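Local atomic coordinates of prophage pi2 protein 01, integrase (Lactococcus lactis, PDB entry 3LYS), a protein that probably binds DNA as a phage-type integrase and takes part in DNA recombination, this chain being its helical N-terminal core-binding domain. Residues Pro3-Ile8 / Leu47-Thr52. The protein carries 1 engineered substitution. Numbering follows the deposited sequence.
Sequences PIKQEI and LISEIT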
loop_
_atom_site.group_PDB
_atom_site.type_symbol
_atom_site.label_atom_id
_atom_site.label_comp_id
_atom_site.label_asym_id
_atom_site.label_seq_id
_atom_site.Cartn_x
_atom_site.Cartn_y
_atom_site.Cartn_z
ATOM N N PRO A 3 -13.085 11.186 9.347
ATOM C CA PRO A 3 -13.511 10.114 8.402
ATOM C C PRO A 3 -12.612 10.091 7.149
ATOM O O PRO A 3 -12.076 11.131 6.754
ATOM C CB PRO A 3 -14.962 10.412 8.042
ATOM C CG PRO A 3 -15.015 11.946 8.246
ATOM C CD PRO A 3 -14.127 12.226 9.461
ATOM N N ILE A 4 -12.439 8.910 6.538
ATOM C CA ILE A 4 -11.613 8.753 5.320
ATOM C C ILE A 4 -12.312 7.941 4.228
ATOM O O ILE A 4 -12.294 6.705 4.229
ATOM C CB ILE A 4 -10.232 8.073 5.607
ATOM C CG1 ILE A 4 -9.422 7.921 4.309
ATOM C CG2 ILE A 4 -10.441 6.692 6.229
ATOM C CD1 ILE A 4 -9.019 9.214 3.630
ATOM N N LYS A 5 -12.928 8.656 3.294
ATOM C CA LYS A 5 -13.631 8.033 2.178
ATOM C C LYS A 5 -12.888 8.338 0.885
ATOM O O LYS A 5 -12.904 9.470 0.397
ATOM C CB LYS A 5 -15.078 8.551 2.099
ATOM C CG LYS A 5 -16.064 7.841 3.027
ATOM C CD LYS A 5 -16.208 6.362 2.654
ATOM C CE LYS A 5 -17.295 5.667 3.474
ATOM N NZ LYS A 5 -18.642 6.269 3.256
ATOM N N GLN A 6 -12.229 7.325 0.336
ATOM C CA GLN A 6 -11.483 7.500 -0.898
ATOM C C GLN A 6 -10.920 6.141 -1.354
ATOM O O GLN A 6 -10.914 5.177 -0.584
ATOM C CB GLN A 6 -10.356 8.504 -0.656
ATOM C CG GLN A 6 -9.704 9.050 -1.899
ATOM C CD GLN A 6 -8.370 9.679 -1.593
ATOM O OE1 GLN A 6 -8.095 10.040 -0.450
ATOM N NE2 GLN A 6 -7.529 9.814 -2.610
ATOM N N GLU A 7 -10.462 6.050 -2.600
ATOM C CA GLU A 7 -9.909 4.792 -3.086
ATOM C C GLU A 7 -8.494 4.641 -2.602
ATOM O O GLU A 7 -7.740 5.596 -2.605
ATOM C CB GLU A 7 -9.882 4.755 -4.600
ATOM C CG GLU A 7 -11.220 5.003 -5.225
ATOM C CD GLU A 7 -11.222 4.695 -6.704
ATOM O OE1 GLU A 7 -12.223 5.067 -7.361
ATOM O OE2 GLU A 7 -10.235 4.080 -7.196
ATOM N N ILE A 8 -8.125 3.439 -2.191
ATOM C CA ILE A 8 -6.773 3.204 -1.726
ATOM C C ILE A 8 -5.759 3.671 -2.766
ATOM O O ILE A 8 -4.800 4.367 -2.434
ATOM C CB ILE A 8 -6.554 1.716 -1.451
ATOM C CG1 ILE A 8 -5.096 1.458 -1.079
ATOM C CG2 ILE A 8 -6.962 0.899 -2.665
ATOM C CD1 ILE A 8 -4.719 1.999 0.260
ATOM N N LEU A 47 -12.030 0.900 -1.547
ATOM C CA LEU A 47 -12.056 2.079 -0.683
ATOM C C LEU A 47 -11.275 1.830 0.588
ATOM O O LEU A 47 -11.427 0.803 1.244
ATOM C CB LEU A 47 -13.478 2.469 -0.306
ATOM C CG LEU A 47 -14.074 3.596 -1.120
ATOM C CD1 LEU A 47 -14.152 3.182 -2.574
ATOM C CD2 LEU A 47 -15.443 3.938 -0.572
ATOM N N ILE A 48 -10.444 2.795 0.932
ATOM C CA ILE A 48 -9.607 2.706 2.111
ATOM C C ILE A 48 -10.409 2.280 3.362
ATOM O O ILE A 48 -9.909 1.543 4.224
ATOM C CB ILE A 48 -8.926 4.059 2.330
ATOM C CG1 ILE A 48 -7.888 3.961 3.439
ATOM C CG2 ILE A 48 -9.970 5.112 2.622
ATOM C CD1 ILE A 48 -6.626 3.264 3.015
ATOM N N SER A 49 -11.665 2.717 3.445
ATOM C CA SER A 49 -12.526 2.400 4.588
ATOM C C SER A 49 -13.148 1.011 4.532
ATOM O O SER A 49 -13.851 0.610 5.458
ATOM C CB SER A 49 -13.644 3.432 4.699
ATOM O OG SER A 49 -14.481 3.360 3.572
ATOM N N GLU A 50 -12.906 0.282 3.446
ATOM C CA GLU A 50 -13.460 -1.065 3.297
ATOM C C GLU A 50 -12.370 -2.107 3.515
ATOM O O GLU A 50 -12.652 -3.258 3.829
ATOM C CB GLU A 50 -14.038 -1.261 1.899
ATOM C CG GLU A 50 -15.227 -0.390 1.515
ATOM C CD GLU A 50 -15.454 -0.393 -0.009
ATOM O OE1 GLU A 50 -15.434 -1.489 -0.621
ATOM O OE2 GLU A 50 -15.652 0.692 -0.599
ATOM N N ILE A 51 -11.123 -1.695 3.337
ATOM C CA ILE A 51 -9.998 -2.591 3.515
ATOM C C ILE A 51 -9.962 -3.146 4.937
ATOM O O ILE A 51 -10.143 -2.403 5.904
ATOM C CB ILE A 51 -8.684 -1.860 3.240
ATOM C CG1 ILE A 51 -8.786 -1.116 1.912
ATOM C CG2 ILE A 51 -7.536 -2.848 3.202
ATOM C CD1 ILE A 51 -7.640 -0.188 1.665
ATOM N N THR A 52 -9.734 -4.455 5.055
ATOM C CA THR A 52 -9.650 -5.129 6.358
ATOM C C THR A 52 -8.347 -5.919 6.426
ATOM O O THR A 52 -7.723 -6.159 5.400
ATOM C CB THR A 52 -10.825 -6.100 6.575
ATOM O OG1 THR A 52 -10.677 -7.232 5.719
ATOM C CG2 THR A 52 -12.140 -5.418 6.261
#
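I48 sits between I4 and I8 and meets each with a different branch. Its CG2 methyl faces I4, 3.3 Å from that residue's CG1, while its CD1 reaches the CD1 of I8 at 3.6 Å; in both pairs the side chains cross at about a right angle. With CG1 of I48 anti to the backbone N (chi1 -172°), CD1 is carried toward I8 and the CG2 methyl is turned to I4. I51 comes at I8 from the other segment as well, its CD1 lying 3.8 Å from the I8 CB, again crosswise.

Beside these apolar pairs the backbones meet in a single beta bridge, E7 with L47. The N-H of I48 gives a hydrogen bond to O of Q6, 2.9 Å long and nearly straight at 160°. The same oxygen receives a CA-H contact from L47, whose CG also rests near it. Farther out, K5 lays its aliphatic chain by S49, CD being 3.6 Å from OG, and passes L47 CD2 obliquely.

I4 and I48 both also touch L86 of helix 69-88, and I8 touches I83 of that helix; M43 meets both I8 and I51. The contact thus ties the N-terminal lead-in to helix 8-19 to the loop before helix 53-64 within the core-binding domain. Its chemistry is mainly apolar, isoleucine against isoleucine, with one backbone hydrogen bond that joins the two loops at Q6 and I48, consistent with setting their alignment there, and gives the Q6 carbonyl a polar partner.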